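Side-chain contacts in erythrocyte binding antigen 140 (Plasmodium falciparum, PDB 4GF2), which probably binds a receptor on the host red cell surface, acting as an adhesin in erythrocyte invasion through its two Duffy-binding-like domains: residues K484-D489 and K533-K538; P477-W482 and V540-K545; V565-K570 and V577-K582. The protein carries 3 engineered substitutions. All coordinates share one frame; numbering follows the deposited sequence.

Interaction 1 (K484-D489 and K533-K538)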
loop_
_atom_site.group_PDB
_atom_site.type_symbol
_atom_site.label_atom_id
_atom_site.label_comp_id
_atom_site.label_asym_id
_atom_site.label_seq_id
_atom_site.Cartn_x
_atom_site.Cartn_y
_atom_site.Cartn_z
ATOM N N LYS A 484 -32.450 15.895 -4.936
ATOM C CA LYS A 484 -33.374 14.828 -4.570
ATOM C C LYS A 484 -33.267 14.496 -3.083
ATOM O O LYS A 484 -34.276 14.271 -2.417
ATOM C CB LYS A 484 -33.112 13.574 -5.408
ATOM C CG LYS A 484 -33.123 12.289 -4.599
ATOM C CD LYS A 484 -33.095 11.057 -5.489
ATOM C CE LYS A 484 -32.438 9.883 -4.781
ATOM N NZ LYS A 484 -33.024 9.622 -3.438
ATOM N N GLU A 485 -32.040 14.458 -2.568
ATOM C CA GLU A 485 -31.817 14.193 -1.151
ATOM C C GLU A 485 -32.540 15.244 -0.316
ATOM O O GLU A 485 -33.107 14.940 0.734
ATOM C CB GLU A 485 -30.317 14.199 -0.829
ATOM C CG GLU A 485 -29.972 13.749 0.592
ATOM C CD GLU A 485 -28.478 13.808 0.889
ATOM O OE1 GLU A 485 -27.686 14.071 -0.043
ATOM O OE2 GLU A 485 -28.092 13.587 2.059
ATOM N N TRP A 486 -32.515 16.484 -0.792
ATOM C CA TRP A 486 -33.184 17.580 -0.108
ATOM C C TRP A 486 -34.693 17.362 -0.121
ATOM O O TRP A 486 -35.367 17.562 0.890
ATOM C CB TRP A 486 -32.835 18.911 -0.773
ATOM C CG TRP A 486 -33.559 20.080 -0.190
ATOM C CD1 TRP A 486 -33.090 20.948 0.748
ATOM C CD2 TRP A 486 -34.887 20.512 -0.509
ATOM N NE1 TRP A 486 -34.042 21.895 1.035
ATOM C CE2 TRP A 486 -35.156 21.649 0.276
ATOM C CE3 TRP A 486 -35.876 20.047 -1.381
ATOM C CZ2 TRP A 486 -36.370 22.324 0.218
ATOM C CZ3 TRP A 486 -37.082 20.721 -1.438
ATOM C CH2 TRP A 486 -37.318 21.846 -0.643
ATOM N N GLY A 487 -35.216 16.948 -1.271
ATOM C CA GLY A 487 -36.632 16.663 -1.409
ATOM C C GLY A 487 -37.108 15.655 -0.379
ATOM O O GLY A 487 -38.020 15.939 0.402
ATOM N N ASP A 488 -36.489 14.477 -0.374
ATOM C CA ASP A 488 -36.856 13.431 0.573
ATOM C C ASP A 488 -36.768 13.933 2.008
ATOM O O ASP A 488 -37.608 13.600 2.843
ATOM C CB ASP A 488 -35.955 12.207 0.403
ATOM C CG ASP A 488 -36.253 11.434 -0.863
ATOM O OD1 ASP A 488 -37.391 11.534 -1.365
ATOM O OD2 ASP A 488 -35.352 10.721 -1.350
ATOM N N ASP A 489 -35.745 14.734 2.289
ATOM C CA ASP A 489 -35.545 15.273 3.625
ATOM C C ASP A 489 -36.665 16.242 3.972
ATOM O O ASP A 489 -37.179 16.235 5.087
ATOM C CB ASP A 489 -34.190 15.979 3.718
ATOM C CG ASP A 489 -33.943 16.588 5.083
ATOM O OD1 ASP A 489 -33.758 15.822 6.049
ATOM O OD2 ASP A 489 -33.923 17.832 5.193
ATOM N N LYS A 533 -38.347 27.138 2.050
ATOM C CA LYS A 533 -38.821 27.771 0.827
ATOM C C LYS A 533 -37.676 28.454 0.088
ATOM O O LYS A 533 -37.569 28.347 -1.132
ATOM C CB LYS A 533 -39.916 28.792 1.140
ATOM C CG LYS A 533 -40.446 29.514 -0.087
ATOM C CD LYS A 533 -41.509 30.538 0.278
ATOM C CE LYS A 533 -41.937 31.356 -0.932
ATOM N NZ LYS A 533 -42.551 30.521 -2.003
ATOM N N SER A 534 -36.821 29.157 0.822
ATOM C CA SER A 534 -35.672 29.809 0.204
ATOM C C SER A 534 -34.691 28.777 -0.351
ATOM O O SER A 534 -34.149 28.955 -1.442
ATOM C CB SER A 534 -34.975 30.758 1.185
ATOM O OG SER A 534 -34.603 30.108 2.385
ATOM N N GLU A 535 -34.483 27.692 0.390
ATOM C CA GLU A 535 -33.589 26.629 -0.053
ATOM C C GLU A 535 -34.114 26.044 -1.355
ATOM O O GLU A 535 -33.362 25.822 -2.306
ATOM C CB GLU A 535 -33.499 25.529 1.000
ATOM C CG GLU A 535 -32.861 25.962 2.303
ATOM C CD GLU A 535 -32.948 24.887 3.369
ATOM O OE1 GLU A 535 -33.536 23.822 3.090
ATOM O OE2 GLU A 535 -32.429 25.104 4.484
ATOM N N TYR A 536 -35.420 25.800 -1.381
ATOM C CA TYR A 536 -36.093 25.272 -2.557
ATOM C C TYR A 536 -35.895 26.190 -3.755
ATOM O O TYR A 536 -35.538 25.739 -4.840
ATOM C CB TYR A 536 -37.584 25.110 -2.263
ATOM C CG TYR A 536 -38.424 24.772 -3.472
ATOM C CD1 TYR A 536 -38.604 23.454 -3.871
ATOM C CD2 TYR A 536 -39.044 25.768 -4.210
ATOM C CE1 TYR A 536 -39.378 23.140 -4.974
ATOM C CE2 TYR A 536 -39.817 25.463 -5.314
ATOM C CZ TYR A 536 -39.982 24.148 -5.690
ATOM O OH TYR A 536 -40.750 23.842 -6.789
ATOM N N GLU A 537 -36.121 27.484 -3.547
ATOM C CA GLU A 537 -36.022 28.467 -4.619
ATOM C C GLU A 537 -34.618 28.521 -5.205
ATOM O O GLU A 537 -34.449 28.589 -6.422
ATOM C CB GLU A 537 -36.422 29.850 -4.107
ATOM C CG GLU A 537 -37.913 30.000 -3.857
ATOM C CD GLU A 537 -38.268 31.347 -3.262
ATOM O OE1 GLU A 537 -37.356 32.031 -2.751
ATOM O OE2 GLU A 537 -39.458 31.724 -3.309
ATOM N N LYS A 538 -33.616 28.496 -4.332
ATOM C CA LYS A 538 -32.226 28.510 -4.769
ATOM C C LYS A 538 -31.951 27.351 -5.719
ATOM O O LYS A 538 -31.484 27.551 -6.839
ATOM C CB LYS A 538 -31.280 28.422 -3.568
ATOM C CG LYS A 538 -31.118 29.725 -2.797
ATOM C CD LYS A 538 -30.081 29.582 -1.689
ATOM C CE LYS A 538 -29.817 30.903 -0.979
ATOM N NZ LYS A 538 -30.998 31.378 -0.206
#

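Interaction 2 (P477-W482 and V540-K545)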
loop_
_atom_site.group_PDB
_atom_site.type_symbol
_atom_site.label_atom_id
_atom_site.label_comp_id
_atom_site.label_asym_id
_atom_site.label_seq_id
_atom_site.Cartn_x
_atom_site.Cartn_y
_atom_site.Cartn_z
ATOM N N PRO A 477 -24.669 13.834 -11.806
ATOM C CA PRO A 477 -24.196 15.114 -11.274
ATOM C C PRO A 477 -24.555 15.290 -9.805
ATOM O O PRO A 477 -25.708 15.111 -9.408
ATOM C CB PRO A 477 -24.925 16.135 -12.144
ATOM C CG PRO A 477 -25.035 15.458 -13.462
ATOM C CD PRO A 477 -25.218 13.983 -13.165
ATOM N N GLN A 478 -23.551 15.627 -9.006
ATOM C CA GLN A 478 -23.703 15.730 -7.562
ATOM C C GLN A 478 -24.926 16.561 -7.166
ATOM O O GLN A 478 -25.751 16.114 -6.372
ATOM C CB GLN A 478 -22.436 16.338 -6.964
ATOM C CG GLN A 478 -22.392 16.334 -5.455
ATOM C CD GLN A 478 -21.042 16.771 -4.931
ATOM O OE1 GLN A 478 -20.479 17.762 -5.396
ATOM N NE2 GLN A 478 -20.504 16.023 -3.975
ATOM N N PHE A 479 -25.042 17.764 -7.717
ATOM C CA PHE A 479 -26.152 18.649 -7.375
ATOM C C PHE A 479 -27.505 17.969 -7.548
ATOM O O PHE A 479 -28.406 18.145 -6.728
ATOM C CB PHE A 479 -26.128 19.912 -8.229
ATOM C CG PHE A 479 -27.414 20.680 -8.185
ATOM C CD1 PHE A 479 -27.773 21.385 -7.049
ATOM C CD2 PHE A 479 -28.271 20.688 -9.273
ATOM C CE1 PHE A 479 -28.958 22.091 -7.003
ATOM C CE2 PHE A 479 -29.456 21.392 -9.233
ATOM C CZ PHE A 479 -29.801 22.093 -8.097
ATOM N N LEU A 480 -27.648 17.207 -8.627
ATOM C CA LEU A 480 -28.893 16.500 -8.896
ATOM C C LEU A 480 -29.161 15.463 -7.810
ATOM O O LEU A 480 -30.304 15.270 -7.393
ATOM C CB LEU A 480 -28.849 15.835 -10.275
ATOM C CG LEU A 480 -28.860 16.790 -11.473
ATOM C CD1 LEU A 480 -28.669 16.029 -12.778
ATOM C CD2 LEU A 480 -30.151 17.589 -11.512
ATOM N N ARG A 481 -28.105 14.803 -7.346
ATOM C CA ARG A 481 -28.245 13.826 -6.276
ATOM C C ARG A 481 -28.657 14.526 -4.991
ATOM O O ARG A 481 -29.483 14.016 -4.235
ATOM C CB ARG A 481 -26.938 13.070 -6.057
ATOM C CG ARG A 481 -26.396 12.394 -7.305
ATOM C CD ARG A 481 -25.313 11.389 -6.959
ATOM N NE ARG A 481 -24.363 11.904 -5.972
ATOM C CZ ARG A 481 -23.184 12.454 -6.257
ATOM N NH1 ARG A 481 -22.776 12.581 -7.516
ATOM N NH2 ARG A 481 -22.404 12.878 -5.272
ATOM N N TRP A 482 -28.081 15.699 -4.753
ATOM C CA TRP A 482 -28.357 16.451 -3.536
ATOM C C TRP A 482 -29.766 17.012 -3.551
ATOM O O TRP A 482 -30.469 16.963 -2.545
ATOM C CB TRP A 482 -27.345 17.586 -3.368
ATOM C CG TRP A 482 -25.984 17.099 -3.028
ATOM C CD1 TRP A 482 -25.608 15.803 -2.809
ATOM C CD2 TRP A 482 -24.806 17.894 -2.857
ATOM N NE1 TRP A 482 -24.268 15.744 -2.515
ATOM C CE2 TRP A 482 -23.755 17.014 -2.538
ATOM C CE3 TRP A 482 -24.541 19.263 -2.944
ATOM C CZ2 TRP A 482 -22.458 17.460 -2.310
ATOM C CZ3 TRP A 482 -23.254 19.703 -2.716
ATOM C CH2 TRP A 482 -22.229 18.805 -2.402
ATOM N N VAL A 540 -34.010 25.253 -7.237
ATOM C CA VAL A 540 -34.866 25.256 -8.413
ATOM C C VAL A 540 -34.273 26.166 -9.481
ATOM O O VAL A 540 -34.288 25.842 -10.669
ATOM C CB VAL A 540 -36.289 25.727 -8.064
ATOM C CG1 VAL A 540 -37.009 26.250 -9.302
ATOM C CG2 VAL A 540 -37.074 24.593 -7.424
ATOM N N ASP A 541 -33.745 27.305 -9.048
ATOM C CA ASP A 541 -33.186 28.284 -9.968
ATOM C C ASP A 541 -31.990 27.691 -10.699
ATOM O O ASP A 541 -31.848 27.859 -11.909
ATOM C CB ASP A 541 -32.768 29.543 -9.208
ATOM C CG ASP A 541 -32.398 30.685 -10.131
ATOM O OD1 ASP A 541 -33.110 30.899 -11.136
ATOM O OD2 ASP A 541 -31.394 31.373 -9.850
ATOM N N LYS A 542 -31.133 26.993 -9.961
ATOM C CA LYS A 542 -29.951 26.377 -10.550
ATOM C C LYS A 542 -30.348 25.247 -11.487
ATOM O O LYS A 542 -29.830 25.141 -12.599
ATOM C CB LYS A 542 -29.019 25.842 -9.459
ATOM C CG LYS A 542 -27.852 25.027 -10.001
ATOM C CD LYS A 542 -26.913 24.581 -8.895
ATOM C CE LYS A 542 -25.893 23.575 -9.407
ATOM N NZ LYS A 542 -25.008 24.143 -10.462
ATOM N N TYR A 543 -31.265 24.403 -11.031
ATOM C CA TYR A 543 -31.737 23.285 -11.832
ATOM C C TYR A 543 -32.270 23.797 -13.165
ATOM O O TYR A 543 -32.019 23.207 -14.213
ATOM C CB TYR A 543 -32.829 22.523 -11.084
ATOM C CG TYR A 543 -33.476 21.423 -11.893
ATOM C CD1 TYR A 543 -34.526 21.699 -12.763
ATOM C CD2 TYR A 543 -33.042 20.108 -11.786
ATOM C CE1 TYR A 543 -35.122 20.697 -13.505
ATOM C CE2 TYR A 543 -33.632 19.098 -12.523
ATOM C CZ TYR A 543 -34.673 19.399 -13.381
ATOM O OH TYR A 543 -35.264 18.399 -14.118
ATOM N N THR A 544 -32.997 24.907 -13.114
ATOM C CA THR A 544 -33.608 25.487 -14.304
ATOM C C THR A 544 -32.567 26.136 -15.211
ATOM O O THR A 544 -32.519 25.862 -16.411
ATOM C CB THR A 544 -34.651 26.548 -13.924
ATOM O OG1 THR A 544 -35.659 25.957 -13.098
ATOM C CG2 THR A 544 -35.300 27.130 -15.171
ATOM N N LYS A 545 -31.742 27.002 -14.634
ATOM C CA LYS A 545 -30.707 27.692 -15.393
ATOM C C LYS A 545 -29.720 26.706 -16.008
ATOM O O LYS A 545 -29.311 26.868 -17.158
ATOM C CB LYS A 545 -29.971 28.697 -14.503
ATOM C CG LYS A 545 -30.797 29.928 -14.166
ATOM C CD LYS A 545 -30.062 30.861 -13.219
ATOM C CE LYS A 545 -30.842 32.148 -13.001
ATOM N NZ LYS A 545 -30.265 32.984 -11.914
#

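Interaction 3 (V565-K570 and V577-K582)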
loop_
_atom_site.group_PDB
_atom_site.type_symbol
_atom_site.label_atom_id
_atom_site.label_comp_id
_atom_site.label_asym_id
_atom_site.label_seq_id
_atom_site.Cartn_x
_atom_site.Cartn_y
_atom_site.Cartn_z
ATOM N N VAL A 565 -41.175 18.531 -10.793
ATOM C CA VAL A 565 -41.539 17.217 -11.307
ATOM C C VAL A 565 -40.415 16.233 -11.029
ATOM O O VAL A 565 -40.649 15.116 -10.568
ATOM C CB VAL A 565 -41.823 17.255 -12.819
ATOM C CG1 VAL A 565 -41.883 15.843 -13.385
ATOM C CG2 VAL A 565 -43.119 18.007 -13.095
ATOM N N TYR A 566 -39.191 16.657 -11.316
ATOM C CA TYR A 566 -38.015 15.852 -11.024
ATOM C C TYR A 566 -38.035 15.384 -9.573
ATOM O O TYR A 566 -37.690 14.240 -9.276
ATOM C CB TYR A 566 -36.748 16.657 -11.308
ATOM C CG TYR A 566 -35.488 16.047 -10.741
ATOM C CD1 TYR A 566 -34.750 15.126 -11.470
ATOM C CD2 TYR A 566 -35.037 16.397 -9.477
ATOM C CE1 TYR A 566 -33.594 14.569 -10.953
ATOM C CE2 TYR A 566 -33.885 15.848 -8.952
ATOM C CZ TYR A 566 -33.168 14.935 -9.692
ATOM O OH TYR A 566 -32.022 14.390 -9.164
ATOM N N LEU A 567 -38.450 16.267 -8.670
ATOM C CA LEU A 567 -38.515 15.925 -7.255
ATOM C C LEU A 567 -39.564 14.849 -6.993
ATOM O O LEU A 567 -39.248 13.794 -6.448
ATOM C CB LEU A 567 -38.822 17.161 -6.408
ATOM C CG LEU A 567 -37.673 18.147 -6.188
ATOM C CD1 LEU A 567 -38.131 19.291 -5.298
ATOM C CD2 LEU A 567 -36.462 17.454 -5.579
ATOM N N LYS A 568 -40.807 15.121 -7.382
ATOM C CA LYS A 568 -41.908 14.194 -7.125
ATOM C C LYS A 568 -41.588 12.786 -7.620
ATOM O O LYS A 568 -42.077 11.804 -7.065
ATOM C CB LYS A 568 -43.203 14.692 -7.776
ATOM C CG LYS A 568 -44.298 15.078 -6.787
ATOM C CD LYS A 568 -45.586 14.300 -7.041
ATOM C CE LYS A 568 -45.421 12.820 -6.731
ATOM N NZ LYS A 568 -46.666 12.045 -6.982
ATOM N N GLU A 569 -40.767 12.691 -8.661
ATOM C CA GLU A 569 -40.402 11.396 -9.225
ATOM C C GLU A 569 -39.253 10.739 -8.465
ATOM O O GLU A 569 -39.404 9.645 -7.919
ATOM C CB GLU A 569 -40.026 11.543 -10.700
ATOM C CG GLU A 569 -41.202 11.875 -11.605
ATOM C CD GLU A 569 -40.838 11.823 -13.074
ATOM O OE1 GLU A 569 -39.630 11.748 -13.385
ATOM O OE2 GLU A 569 -41.758 11.852 -13.920
ATOM N N LYS A 570 -38.105 11.410 -8.435
ATOM C CA LYS A 570 -36.902 10.859 -7.814
ATOM C C LYS A 570 -37.015 10.759 -6.293
ATOM O O LYS A 570 -36.419 9.875 -5.679
ATOM C CB LYS A 570 -35.683 11.706 -8.185
ATOM C CG LYS A 570 -35.264 11.590 -9.642
ATOM C CD LYS A 570 -34.644 10.232 -9.939
ATOM C CE LYS A 570 -34.110 10.162 -11.361
ATOM N NZ LYS A 570 -33.372 8.895 -11.621
ATOM N N VAL A 577 -47.031 14.113 -2.301
ATOM C CA VAL A 577 -47.067 15.561 -2.153
ATOM C C VAL A 577 -46.966 16.252 -3.503
ATOM O O VAL A 577 -46.154 15.876 -4.347
ATOM C CB VAL A 577 -45.911 16.058 -1.269
ATOM C CG1 VAL A 577 -45.956 17.573 -1.137
ATOM C CG2 VAL A 577 -45.966 15.396 0.100
ATOM N N ASN A 578 -47.800 17.267 -3.700
ATOM C CA ASN A 578 -47.727 18.099 -4.894
ATOM C C ASN A 578 -47.250 19.497 -4.527
ATOM O O ASN A 578 -47.841 20.159 -3.672
ATOM C CB ASN A 578 -49.089 18.165 -5.589
ATOM C CG ASN A 578 -49.481 16.846 -6.229
ATOM O OD1 ASN A 578 -48.623 16.055 -6.622
ATOM N ND2 ASN A 578 -50.783 16.606 -6.341
ATOM N N PHE A 579 -46.177 19.940 -5.172
ATOM C CA PHE A 579 -45.578 21.234 -4.870
ATOM C C PHE A 579 -46.465 22.383 -5.334
ATOM O O PHE A 579 -46.121 23.111 -6.266
ATOM C CB PHE A 579 -44.200 21.343 -5.518
ATOM C CG PHE A 579 -43.179 20.408 -4.933
ATOM C CD1 PHE A 579 -43.059 19.110 -5.400
ATOM C CD2 PHE A 579 -42.338 20.829 -3.915
ATOM C CE1 PHE A 579 -42.119 18.247 -4.862
ATOM C CE2 PHE A 579 -41.395 19.971 -3.372
ATOM C CZ PHE A 579 -41.286 18.680 -3.847
ATOM N N ASP A 580 -47.608 22.537 -4.672
ATOM C CA ASP A 580 -48.531 23.620 -4.970
ATOM C C ASP A 580 -47.913 24.930 -4.510
ATOM O O ASP A 580 -46.727 24.980 -4.178
ATOM C CB ASP A 580 -49.856 23.395 -4.242
ATOM C CG ASP A 580 -50.389 21.988 -4.416
ATOM O OD1 ASP A 580 -50.004 21.322 -5.400
ATOM O OD2 ASP A 580 -51.191 21.547 -3.565
ATOM N N ASP A 581 -48.713 25.990 -4.491
ATOM C CA ASP A 581 -48.280 27.245 -3.895
ATOM C C ASP A 581 -48.713 27.271 -2.432
ATOM O O ASP A 581 -48.359 28.179 -1.681
ATOM C CB ASP A 581 -48.865 28.439 -4.647
ATOM C CG ASP A 581 -47.956 29.654 -4.603
ATOM O OD1 ASP A 581 -48.105 30.482 -3.678
ATOM O OD2 ASP A 581 -47.085 29.778 -5.491
ATOM N N LYS A 582 -49.483 26.261 -2.039
ATOM C CA LYS A 582 -49.895 26.098 -0.651
ATOM C C LYS A 582 -48.838 25.342 0.148
ATOM O O LYS A 582 -48.757 25.484 1.367
ATOM C CB LYS A 582 -51.223 25.339 -0.578
ATOM C CG LYS A 582 -52.391 26.038 -1.259
ATOM C CD LYS A 582 -53.656 25.195 -1.179
ATOM C CE LYS A 582 -54.851 25.921 -1.775
ATOM N NZ LYS A 582 -56.092 25.099 -1.714
#

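Interaction 1 (K484-D489 and K533-K538)
W486 and E535 join the two long helices, 478-508 and 518-548, that run roughly antiparallel here in the second Duffy-binding-like (DBL) region of the chain. The indole spans the gap because its CG lies anti to the backbone N (chi1 176°), which sends the ring from helix 478-508 to the facing helix. There W486 NE1 donates to E535 OE1 at 2.9 Å in a nearly straight bond, 169° at the hydrogen. The oxygen sits in the indole plane but is met on its anti side, with the donor 20° out of the carboxylate plane. The same E535 OE1 pairs with K532, one turn earlier on its own helix, so the carboxylate of this buried residue is gripped by an indole N-H and an ammonium together; this would probably keep it ionised. W326 meets the W486 ring edge-to-face, while F490, one turn further along helix 478-508, brings up a nearly parallel ring. The six-membered part of the indole does the apolar work. W486 and Y536 cross at about a right angle, and the tryptophan arrives at the edge of the tyrosine ring. W486 CZ3 lies 4.0 Å from Y536 CD1, and W486 CH2 comes to 3.8 Å from Y536 CD1 and 3.7 Å from Y536 CB.

Interaction 2 (P477-W482 and V540-K545)
K542 lies along one face of the F479 ring, the two side chains sliding past each other in opposite directions. K542 CB starts beyond the outer end of the ring, 4.1 Å from F479 CZ, and K542 CG follows at 4.0 Å from both F479 CZ and F479 CE2. K542 CD then stands over the middle of the ring, 3.7 Å from the centroid and only 9° off the normal, a CH-pi contact. K542 CE passes on to the root of the ring, 3.5 Å from F479 CG. At the tip the chain bends (chi4 62°), and K542 NZ forms a salt bridge with D546, one turn further along its own helix. The ammonium is 5.1 Å from the centroid of the F479 ring, so any cation-pi attraction is weak at most; the methylenes carry the contact. This is helix-to-helix packing in the second DBL region: the first turn of helix 478-508 lies against the later turns of helix 518-548, and the short segments run 138° apart, closer to antiparallel than to perpendicular. Backbone and side chain of Y543 take the edge of the F479 ring, at CE2, where K542 has taken a face. One residue along, L480 CD2 comes to the edge of the Y543 ring, 3.8 Å from Y543 CD2; the two side chains cross at about a right angle. The phenol OH of Y543 bonds to the carbonyl of K561, and its ring meets that of Y566 on helix 563-570.

Interaction 3 (V565-K570 and V577-K582)
The F579 ring is met obliquely by L567 and K568, neither squarely over a face nor at the edge. L567 CD1 comes to 3.5 Å from F579 CZ, and the stem of the leucine joins in, L567 CB lying 3.8 Å from F579 CE1; the two side chains cross at about a right angle. K568 adds its backbone N, 4.2 Å from F579 CE1. The other flat group, the Y566 ring, has its own helix neighbour K570 over one face, with K570 CG 3.6 Å above the plane and offset toward the rim. Helix 563-570 is the short helix that follows the long pair in this second DBL region, and the chain beyond it doubles back as an irregular loop to lie against its last turn. F579 is the centre of an inverse gamma turn, closed by D580 N on N578 O at 2.6 Å. The loop turns sharply at this residue, whose CB points to the helix. L567 also touches F483 of helix 478-508, placing it between the loop and the long pair. Beside this packing the K568 methylenes meet the V577 carbonyl oxygen end-on: K568 CG and K568 CD each lie 3.2 Å from V577 O, and the amide end of N578 is close to K568 CD. A bend at chi2 (-123°) keeps CD beside that oxygen, and a second at chi3 (68°) lets NZ turn to the carbonyl of K575, to which it bonds. No hydrogen bond joins the two segments, so the loop's hold on this helix rests on leucine-phenylalanine packing and on lysine methylenes set against a carbonyl oxygen, with the ammonium reaching back to the connecting loop.

Interactions 1 and 2 are both buried and hold the same two helices, 478-508 and 518-548, at points whose centres are about 10 Å apart. Interaction 1 adds a buried polar bond to its ring packing, whereas interaction 2 is joined almost wholly by carbon contacts, its charged tip turned to a neighbour on its own helix. Interaction 3 is a surface contact between a short helix and a loop, without a hydrogen bond across it. It nevertheless touches both others: its loop meets helix 518-548, Y536 CE1 packing 3.9 Å from F579 CD2, and its helix probably bonds to helix 478-508, with Y566 OH 2.6 Å from L480 O.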